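Local coordinates for DCN1-like protein 3 (Homo sapiens, PDB 4GBA), which promotes cullin neddylation by helping transfer NEDD8 from N-terminally acetylated E2 enzymes to cullin-RBX complexes through its DCUN1 (PONY) domain, the part described here, at residues E10-Y15 with R19-L24; L35-T40 with A81-L86; V44-W49 with T88-E93; F51-A54 with K58-R61. All blocks are in the same frame, centred on the assembly; numbering follows the deposited sequence.

Contact 1 (E10-Y15 with R19-L24); sequences ELFRRY and REDAIL
With chi1 at -177°, Phe12 carries its ring beside its own carbonyl carbon and across to strand 22-23, where Ile23, its CG1 opposite the carbonyl carbon (chi1 -58°), lies alongside it, pointing the other way. The two side chains slide past each other, and Phe12 CE1 comes to 3.7 Å from Ile23 CG1. Beyond the ring, Ile23 CD1 reaches the foot of Tyr15, 3.6 Å from Tyr15 CB; the tyrosine ring turns away to meet Phe31 edge-to-face, and its hydroxyl hydrogen-bonds Asp34. Phe12 CZ, the far end of the ring, lies 3.9 Å from Ala22 CA, which comes in obliquely. Asp21 OD1 approaches the ring edge near its plane, 3.8 Å from Phe12 CE2, with the carboxylate turned 84° from the ring. Putting an alanine at Phe12 would probably open a gap beside Ile23 CG1 and leave Ala22 without its aromatic neighbour. The one polar link is a water that donates to Tyr15 O (3.0 Å) and accepts from Leu24 N (3.1 Å). A helix, a turning loop and a short strand paired with strand 59-60, with the next helix starting at once, are consistent with an EF-hand-like helix-loop-helix unit, as in related DCN1 proteins.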
# COMPACT_ATOMS: atom_id res chain seq x y z
N GLU A 10 0.95 12.80 25.29
CA GLU A 10 1.78 11.79 25.94
C GLU A 10 2.01 10.58 25.01
O GLU A 10 3.10 10.01 24.97
CB GLU A 10 1.19 11.34 27.28
N LEU A 11 0.97 10.21 24.27
CA LEU A 11 1.06 9.10 23.33
C LEU A 11 2.05 9.41 22.23
O LEU A 11 2.93 8.60 21.93
CB LEU A 11 -0.30 8.80 22.72
CG LEU A 11 -0.35 7.54 21.86
CD1 LEU A 11 0.04 6.33 22.69
CD2 LEU A 11 -1.75 7.38 21.28
N PHE A 12 1.93 10.59 21.64
CA PHE A 12 2.88 11.02 20.63
C PHE A 12 4.30 11.02 21.17
O PHE A 12 5.21 10.52 20.52
CB PHE A 12 2.53 12.41 20.08
CG PHE A 12 3.44 12.87 18.97
CD1 PHE A 12 3.42 12.24 17.72
CD2 PHE A 12 4.33 13.93 19.16
CE1 PHE A 12 4.25 12.67 16.70
CE2 PHE A 12 5.16 14.35 18.14
CZ PHE A 12 5.12 13.72 16.90
N ARG A 13 4.48 11.60 22.35
CA ARG A 13 5.80 11.78 22.94
C ARG A 13 6.55 10.47 23.13
O ARG A 13 7.79 10.45 23.14
CB ARG A 13 5.69 12.53 24.28
CG ARG A 13 5.50 14.04 24.15
CD ARG A 13 6.84 14.78 24.21
NE ARG A 13 6.80 16.08 23.53
CZ ARG A 13 7.80 16.95 23.50
NH1 ARG A 13 8.94 16.69 24.14
NH2 ARG A 13 7.67 18.10 22.85
N ARG A 14 5.83 9.36 23.27
CA ARG A 14 6.53 8.12 23.58
C ARG A 14 7.08 7.39 22.36
O ARG A 14 7.87 6.46 22.52
CB ARG A 14 5.73 7.21 24.52
CG ARG A 14 4.70 6.32 23.92
CD ARG A 14 3.62 6.04 24.98
NE ARG A 14 3.18 4.65 25.05
CZ ARG A 14 1.97 4.26 25.47
NH1 ARG A 14 1.05 5.16 25.84
NH2 ARG A 14 1.66 2.96 25.51
N TYR A 15 6.69 7.82 21.16
CA TYR A 15 7.18 7.21 19.93
C TYR A 15 7.99 8.22 19.13
O TYR A 15 8.74 7.88 18.22
CB TYR A 15 6.02 6.68 19.10
CG TYR A 15 5.14 5.72 19.85
CD1 TYR A 15 5.57 4.43 20.14
CD2 TYR A 15 3.86 6.09 20.29
CE1 TYR A 15 4.78 3.54 20.83
CE2 TYR A 15 3.06 5.19 21.00
CZ TYR A 15 3.53 3.92 21.26
OH TYR A 15 2.76 3.00 21.95
N ARG A 19 15.04 14.06 18.17
CA ARG A 19 15.45 15.29 17.51
C ARG A 19 14.32 15.90 16.67
O ARG A 19 13.93 17.04 16.89
CB ARG A 19 16.70 15.06 16.66
N GLU A 20 13.81 15.14 15.70
CA GLU A 20 12.72 15.64 14.87
C GLU A 20 11.38 15.67 15.60
O GLU A 20 11.20 14.95 16.58
CB GLU A 20 12.59 14.79 13.60
CG GLU A 20 13.56 15.17 12.50
CD GLU A 20 13.36 14.33 11.25
OE1 GLU A 20 14.28 13.55 10.91
OE2 GLU A 20 12.28 14.46 10.61
N ASP A 21 10.46 16.50 15.13
CA ASP A 21 9.11 16.54 15.67
C ASP A 21 8.24 15.57 14.88
O ASP A 21 7.34 15.98 14.14
CB ASP A 21 8.54 17.96 15.58
CG ASP A 21 7.33 18.17 16.48
OD1 ASP A 21 7.19 17.46 17.50
OD2 ASP A 21 6.52 19.07 16.17
N ALA A 22 8.53 14.28 15.04
CA ALA A 22 7.92 13.25 14.22
C ALA A 22 8.21 11.87 14.78
O ALA A 22 9.15 11.67 15.55
CB ALA A 22 8.42 13.35 12.77
N ILE A 23 7.39 10.91 14.37
CA ILE A 23 7.69 9.52 14.62
C ILE A 23 8.49 8.99 13.43
O ILE A 23 8.03 9.05 12.29
CB ILE A 23 6.41 8.72 14.83
CG1 ILE A 23 5.61 9.33 16.00
CG2 ILE A 23 6.73 7.23 15.04
CD1 ILE A 23 4.37 8.55 16.44
N LEU A 24 9.70 8.51 13.71
CA LEU A 24 10.52 7.87 12.68
C LEU A 24 10.43 6.35 12.82
O LEU A 24 9.46 5.84 13.39
CB LEU A 24 11.96 8.39 12.74
CG LEU A 24 12.04 9.92 12.70
CD1 LEU A 24 13.48 10.42 12.77
CD2 LEU A 24 11.36 10.49 11.46
O HOH W 1 11.02 7.62 16.34

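Contact 2 (L35-T40 with A81-L86); sequences LCVDPT and ARFPSL
The ring of Phe83 is the flat group on which this contact turns: Leu35 CD1 meets its edge, lying near the ring plane at 4.4 Å from Phe83 CZ, while Val37 CG2 comes in obliquely, 4.2 Å from Phe83 CE2. All three side chains leave their backbones toward the opposite segment, yet the main chains stay far apart, the closest CA atoms, those of Leu35 and Ala81, being 10.2 Å from each other. The phenylalanine therefore bridges the distance, its CZ and CE2 each coming near one methyl group in a light, wholly apolar contact. Between Leu35 and Val37 the chain turns at Cys36, whose positive phi closes helix 25-34 with a Schellman motif, so that two residues from either side of the turn can face the same ring.

Farther along, Asp38 OD2 holds the loop in an Asx turn. It accepts from Thr40 N at 2.8 Å, nearly in line with its C-O bond, and from Thr40 OG1 at 2.9 Å, which arrives from above the carboxylate plane; one oxygen thus grips both the backbone N-H and the hydroxyl of the threonine. Within this turn Pro39 hydrogen-bonds the acetylated E2 peptide through its backbone. In the other segment Ser85 OG donates to Arg82 O in the carbonyl plane, on a lone pair (3.2 Å), near the kink in the helix around Pro84. The contact joins the loop between helices 25-34 and 42-50 to helix 76-89: Leu35 also packs on Ile76 and Ile79 of helix 76-89 and on Leu47 of helix 42-50.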
# COMPACT_ATOMS: atom_id res chain seq x y z
N LEU A 35 0.52 -1.76 19.31
CA LEU A 35 -0.73 -2.12 18.65
C LEU A 35 -0.88 -3.63 18.45
O LEU A 35 -1.94 -4.10 18.06
CB LEU A 35 -0.84 -1.41 17.31
CG LEU A 35 -0.93 0.11 17.33
CD1 LEU A 35 -0.76 0.64 15.93
CD2 LEU A 35 -2.26 0.58 17.92
N CYS A 36 0.21 -4.38 18.68
CA CYS A 36 0.20 -5.83 18.50
C CYS A 36 -0.07 -6.19 17.06
O CYS A 36 -0.83 -7.11 16.75
CB CYS A 36 -0.86 -6.46 19.40
SG CYS A 36 -0.37 -6.36 21.11
N VAL A 37 0.61 -5.46 16.18
CA VAL A 37 0.37 -5.55 14.76
C VAL A 37 1.72 -5.71 14.05
O VAL A 37 2.69 -5.05 14.41
CB VAL A 37 -0.42 -4.26 14.30
CG1 VAL A 37 0.29 -3.51 13.21
CG2 VAL A 37 -1.85 -4.61 13.93
N ASP A 38 1.80 -6.61 13.08
CA ASP A 38 3.01 -6.68 12.27
C ASP A 38 3.08 -5.36 11.49
O ASP A 38 2.08 -4.94 10.92
CB ASP A 38 2.98 -7.90 11.33
CG ASP A 38 4.25 -8.01 10.47
OD1 ASP A 38 4.89 -9.09 10.46
OD2 ASP A 38 4.60 -7.02 9.80
N PRO A 39 4.26 -4.72 11.47
CA PRO A 39 4.43 -3.40 10.85
C PRO A 39 4.08 -3.34 9.36
O PRO A 39 3.75 -2.27 8.85
CB PRO A 39 5.93 -3.11 11.04
CG PRO A 39 6.37 -3.99 12.15
CD PRO A 39 5.52 -5.23 12.04
N THR A 40 4.15 -4.47 8.66
CA THR A 40 3.91 -4.51 7.22
C THR A 40 2.48 -4.93 6.88
O THR A 40 2.10 -4.97 5.70
CB THR A 40 4.88 -5.49 6.50
OG1 THR A 40 4.63 -6.83 6.95
CG2 THR A 40 6.31 -5.13 6.79
N ALA A 81 -9.36 -0.52 18.83
CA ALA A 81 -10.81 -0.65 18.80
C ALA A 81 -11.42 -0.18 17.47
O ALA A 81 -12.50 -0.64 17.08
CB ALA A 81 -11.43 0.10 19.97
N ARG A 82 -10.73 0.74 16.78
CA ARG A 82 -11.22 1.27 15.51
C ARG A 82 -10.95 0.33 14.34
O ARG A 82 -11.60 0.44 13.30
CB ARG A 82 -10.61 2.63 15.20
CG ARG A 82 -10.84 3.69 16.26
CD ARG A 82 -12.30 3.82 16.65
NE ARG A 82 -12.49 4.93 17.59
CZ ARG A 82 -13.58 5.11 18.33
NH1 ARG A 82 -14.60 4.27 18.26
NH2 ARG A 82 -13.62 6.14 19.16
N PHE A 83 -9.98 -0.57 14.50
CA PHE A 83 -9.51 -1.40 13.39
C PHE A 83 -10.65 -2.05 12.61
O PHE A 83 -10.73 -1.87 11.41
CB PHE A 83 -8.51 -2.45 13.87
CG PHE A 83 -7.10 -1.94 13.97
CD1 PHE A 83 -6.63 -0.98 13.07
CD2 PHE A 83 -6.24 -2.41 14.94
CE1 PHE A 83 -5.33 -0.51 13.14
CE2 PHE A 83 -4.93 -1.93 15.03
CZ PHE A 83 -4.48 -0.98 14.12
N PRO A 84 -11.54 -2.77 13.29
CA PRO A 84 -12.63 -3.45 12.57
C PRO A 84 -13.45 -2.50 11.68
O PRO A 84 -13.85 -2.89 10.58
CB PRO A 84 -13.49 -4.03 13.69
CG PRO A 84 -12.55 -4.17 14.87
CD PRO A 84 -11.60 -3.01 14.75
N SER A 85 -13.68 -1.28 12.14
CA SER A 85 -14.46 -0.33 11.35
C SER A 85 -13.60 0.33 10.25
O SER A 85 -14.12 0.79 9.22
CB SER A 85 -15.13 0.71 12.26
OG SER A 85 -14.32 1.87 12.42
N LEU A 86 -12.29 0.38 10.47
CA LEU A 86 -11.35 0.80 9.42
C LEU A 86 -11.37 -0.23 8.30
O LEU A 86 -11.43 0.13 7.12
CB LEU A 86 -9.94 0.94 9.97
CG LEU A 86 -9.63 2.32 10.57
CD1 LEU A 86 -8.22 2.36 11.14
CD2 LEU A 86 -9.83 3.42 9.52

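Contact 3 (V44-W49 with T88-E93); sequences VLLLAW and TEAKQE
Leu46 and Trp49, three residues apart on helix 42-50, both point toward the other segment and form a notch into which the methyl group of Ala90 fits. Leu46 supplies one wall: its CG stands opposite the carbonyl carbon (chi1 -64°), and CD2 comes within 3.7 Å of Ala90 CB. Trp49 supplies the other. Its CG stands anti to the backbone N (chi1 170°), and with chi2 at 53° the six-membered ring is the part nearest Ala90, CZ3 lying obliquely 4.3 Å from Ala90 CB. The neighbouring indole atom, Trp49 CH2, approaches Glu89 OE2 at the same range, 4.3 Å, again obliquely and without a hydrogen bond.

The polar ends of these two residues are engaged elsewhere, on helix 93-107: the indole N-H bonds Asp98, and Glu89 forms a salt bridge with Lys95. The bond to Asp98 probably helps fix the rotation of the indole, while Lys95 holds the Glu89 carboxylate.

Ala90 is presented by a type I beta turn from Glu89 to Gln92, closed by Gln92 N to Glu89 O at 3.1 Å. The Gln92 side chain folds back, and NE2 donates to Thr88 O over 3.0 Å in a nearly straight bond; it reaches that oxygen from above the carbonyl plane, on the face opposite Lys91 N. The turn leads from helix 76-89 into helix 93-107, and helix 42-50 lies against both: Leu46 also touches Leu87, Trp49 packs on Leu99 and Phe102, while Leu45 and Ala48 rest on Phe106.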
# COMPACT_ATOMS: atom_id res chain seq x y z
N VAL A 44 -1.95 -1.55 9.12
CA VAL A 44 -0.94 -0.50 9.22
C VAL A 44 -0.97 0.39 7.98
O VAL A 44 -0.86 1.61 8.09
CB VAL A 44 0.48 -1.09 9.47
CG1 VAL A 44 1.53 0.02 9.47
CG2 VAL A 44 0.49 -1.86 10.81
N LEU A 45 -1.15 -0.23 6.81
CA LEU A 45 -1.45 0.54 5.60
C LEU A 45 -2.72 1.41 5.82
O LEU A 45 -2.72 2.60 5.49
CB LEU A 45 -1.60 -0.39 4.39
CG LEU A 45 -2.01 0.27 3.06
CD1 LEU A 45 -0.88 1.15 2.48
CD2 LEU A 45 -2.49 -0.79 2.05
N LEU A 46 -3.77 0.83 6.39
CA LEU A 46 -5.01 1.60 6.67
C LEU A 46 -4.75 2.78 7.60
O LEU A 46 -5.24 3.88 7.37
CB LEU A 46 -6.10 0.72 7.26
CG LEU A 46 -6.63 -0.40 6.36
CD1 LEU A 46 -7.86 -1.07 6.98
CD2 LEU A 46 -6.96 0.16 5.00
N LEU A 47 -3.97 2.55 8.66
CA LEU A 47 -3.58 3.61 9.58
C LEU A 47 -2.85 4.73 8.86
O LEU A 47 -3.22 5.89 8.99
CB LEU A 47 -2.69 3.03 10.69
CG LEU A 47 -2.89 3.47 12.14
CD1 LEU A 47 -4.39 3.59 12.50
CD2 LEU A 47 -2.16 2.49 13.09
N ALA A 48 -1.81 4.38 8.10
CA ALA A 48 -1.05 5.37 7.33
C ALA A 48 -1.97 6.14 6.38
O ALA A 48 -1.84 7.34 6.21
CB ALA A 48 0.09 4.68 6.54
N TRP A 49 -2.91 5.42 5.77
CA TRP A 49 -3.92 6.02 4.92
C TRP A 49 -4.74 7.07 5.70
O TRP A 49 -4.76 8.25 5.33
CB TRP A 49 -4.80 4.92 4.31
CG TRP A 49 -6.06 5.41 3.59
CD1 TRP A 49 -6.13 6.34 2.59
CD2 TRP A 49 -7.40 4.95 3.79
NE1 TRP A 49 -7.42 6.49 2.17
CE2 TRP A 49 -8.23 5.65 2.89
CE3 TRP A 49 -7.99 4.01 4.66
CZ2 TRP A 49 -9.62 5.45 2.82
CZ3 TRP A 49 -9.37 3.80 4.60
CH2 TRP A 49 -10.17 4.53 3.68
N THR A 88 -13.78 -2.22 7.55
CA THR A 88 -15.06 -2.07 6.88
C THR A 88 -15.07 -0.87 5.95
O THR A 88 -15.52 -0.97 4.81
CB THR A 88 -16.21 -1.96 7.91
OG1 THR A 88 -16.47 -3.25 8.45
CG2 THR A 88 -17.48 -1.45 7.26
N GLU A 89 -14.57 0.26 6.44
CA GLU A 89 -14.48 1.48 5.64
C GLU A 89 -13.74 1.23 4.33
O GLU A 89 -14.19 1.64 3.26
CB GLU A 89 -13.75 2.56 6.44
CG GLU A 89 -13.88 3.97 5.91
CD GLU A 89 -13.27 4.98 6.87
OE1 GLU A 89 -13.00 4.62 8.03
OE2 GLU A 89 -13.04 6.14 6.46
N ALA A 90 -12.60 0.55 4.42
CA ALA A 90 -11.73 0.31 3.27
C ALA A 90 -12.35 -0.62 2.23
O ALA A 90 -11.82 -0.77 1.13
CB ALA A 90 -10.38 -0.24 3.72
N LYS A 91 -13.48 -1.22 2.57
CA LYS A 91 -14.20 -2.10 1.64
C LYS A 91 -15.21 -1.34 0.77
O LYS A 91 -15.59 -1.83 -0.29
CB LYS A 91 -14.92 -3.22 2.40
CG LYS A 91 -14.03 -4.41 2.71
CD LYS A 91 -14.85 -5.69 2.74
CE LYS A 91 -15.57 -5.86 4.08
NZ LYS A 91 -14.71 -6.54 5.10
N GLN A 92 -15.65 -0.17 1.22
CA GLN A 92 -16.58 0.64 0.44
C GLN A 92 -15.87 1.12 -0.82
O GLN A 92 -14.71 1.49 -0.78
CB GLN A 92 -17.10 1.83 1.25
CG GLN A 92 -17.57 1.51 2.67
CD GLN A 92 -18.54 0.31 2.75
OE1 GLN A 92 -19.69 0.39 2.28
NE2 GLN A 92 -18.09 -0.79 3.37
N GLU A 93 -16.60 1.13 -1.94
CA GLU A 93 -16.00 1.37 -3.26
C GLU A 93 -15.19 2.66 -3.38
O GLU A 93 -14.07 2.66 -3.90
CB GLU A 93 -17.08 1.35 -4.35
CG GLU A 93 -16.49 1.30 -5.76
CD GLU A 93 -17.51 1.62 -6.85
OE1 GLU A 93 -18.73 1.50 -6.59
OE2 GLU A 93 -17.06 1.98 -7.97

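Contact 4 (F51-A54 with K58-R61); sequences FQAA and KFTR
Phe51 and Phe59 form an edge-to-face pair joining the end of helix 42-50 to strand 59-60, which pairs antiparallel with strand 22-23, consistent with the short loop strands of paired EF-hands. In both residues CG stands opposite the carbonyl carbon, which places each ring beside its own backbone N. The rings are then turned differently about the CB-CG bond, with chi2 at 5° in Phe51 and -38° in Phe59, and the edge of Phe51 meets the face of Phe59, the planes 64° apart and the centroids separated by 5.0 Å. Phe51 CD2 is the atom that touches, standing 3.7 Å above the plane of Phe59 over the ring centre and almost equally far from all six of its carbons.

The Phe59 ring is held from its rim as well, since Ala53 CB lies in its plane at 4.0 Å from Phe59 CD1. Gln52, with positive phi, ends the helix in a Schellman motif and turns the chain so that Ala53 can reach that edge. A serine in place of Phe59 would probably leave the Phe51 edge without a face to rest on and open a gap beside Phe64, Met28 and Phe31, which also pack on the ring, and beside the bound peptide.

Thr60 caps helix 61-71 with its hydroxyl, while its backbone N bonds Glu63, as in a capping box. The methyl carbon Ala53 CB also rests against the carbonyl oxygen Lys58 O, 3.7 Å away.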
# COMPACT_ATOMS: atom_id res chain seq x y z
N PHE A 51 -4.01 8.53 8.47
CA PHE A 51 -3.16 9.62 8.94
C PHE A 51 -2.61 10.44 7.78
O PHE A 51 -1.91 11.44 7.98
CB PHE A 51 -1.98 9.10 9.78
CG PHE A 51 -2.39 8.48 11.09
CD1 PHE A 51 -3.73 8.32 11.43
CD2 PHE A 51 -1.43 8.06 12.00
CE1 PHE A 51 -4.10 7.75 12.63
CE2 PHE A 51 -1.79 7.50 13.20
CZ PHE A 51 -3.13 7.34 13.52
N GLN A 52 -2.91 9.99 6.56
CA GLN A 52 -2.43 10.66 5.35
C GLN A 52 -0.91 10.87 5.36
O GLN A 52 -0.44 11.99 5.14
CB GLN A 52 -3.11 12.03 5.19
CG GLN A 52 -4.62 12.00 5.26
CD GLN A 52 -5.22 13.33 4.83
OE1 GLN A 52 -5.69 14.12 5.65
NE2 GLN A 52 -5.18 13.59 3.53
N ALA A 53 -0.16 9.81 5.64
CA ALA A 53 1.29 9.92 5.75
C ALA A 53 2.01 10.08 4.39
O ALA A 53 2.64 11.12 4.10
CB ALA A 53 1.83 8.74 6.51
N ALA A 54 1.92 9.06 3.55
CA ALA A 54 2.59 9.03 2.24
C ALA A 54 4.14 8.95 2.28
O ALA A 54 4.78 8.67 1.25
CB ALA A 54 2.11 10.20 1.35
N LYS A 58 7.10 6.97 8.79
CA LYS A 58 7.11 8.27 9.43
C LYS A 58 5.70 8.83 9.58
O LYS A 58 4.89 8.79 8.64
CB LYS A 58 7.98 9.23 8.63
CG LYS A 58 7.93 10.67 9.12
CD LYS A 58 8.92 11.55 8.35
CE LYS A 58 8.81 13.02 8.75
NZ LYS A 58 9.96 13.86 8.30
N PHE A 59 5.40 9.33 10.78
CA PHE A 59 4.21 10.15 11.02
C PHE A 59 4.70 11.47 11.59
O PHE A 59 5.25 11.48 12.69
CB PHE A 59 3.29 9.53 12.07
CG PHE A 59 2.68 8.21 11.68
CD1 PHE A 59 2.27 7.98 10.38
CD2 PHE A 59 2.51 7.21 12.63
CE1 PHE A 59 1.69 6.77 10.03
CE2 PHE A 59 1.94 5.99 12.29
CZ PHE A 59 1.52 5.77 10.98
N THR A 60 4.53 12.57 10.87
CA THR A 60 4.84 13.87 11.46
C THR A 60 3.86 14.15 12.60
O THR A 60 2.78 13.56 12.66
CB THR A 60 4.72 15.02 10.43
OG1 THR A 60 3.35 15.17 10.05
CG2 THR A 60 5.56 14.73 9.19
N ARG A 61 4.24 15.05 13.50
CA ARG A 61 3.32 15.48 14.55
C ARG A 61 1.90 15.76 14.02
O ARG A 61 0.93 15.29 14.60
CB ARG A 61 3.86 16.70 15.27
CG ARG A 61 2.87 17.31 16.24
CD ARG A 61 3.46 18.46 17.04
NE ARG A 61 2.76 18.63 18.30
CZ ARG A 61 3.18 18.15 19.47
NH1 ARG A 61 4.33 17.48 19.55
NH2 ARG A 61 2.46 18.35 20.56

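Contacts 1 and 4, centred 11 Å apart, share the small antiparallel sheet: Ile23 N lies 2.8 Å from Phe59 O, a probable hydrogen bond joining strand 22-23 to strand 59-60. Contact 4 meets contact 3 at the end of helix 42-50, where Ala48 O is 3.0 Å from Ala53 N. Contacts 2 and 3, with centres about 10 Å apart, both use helix 76-89 and pack together through Leu35 and Leu47. Contact 1 stands some 24 Å from contact 3, centre to centre. The acetylated E2 peptide runs past contacts 2, 3 and 4, with Val44, Leu45, Ala48 and Phe59 against its modified side chain and Pro39 bonded to its backbone.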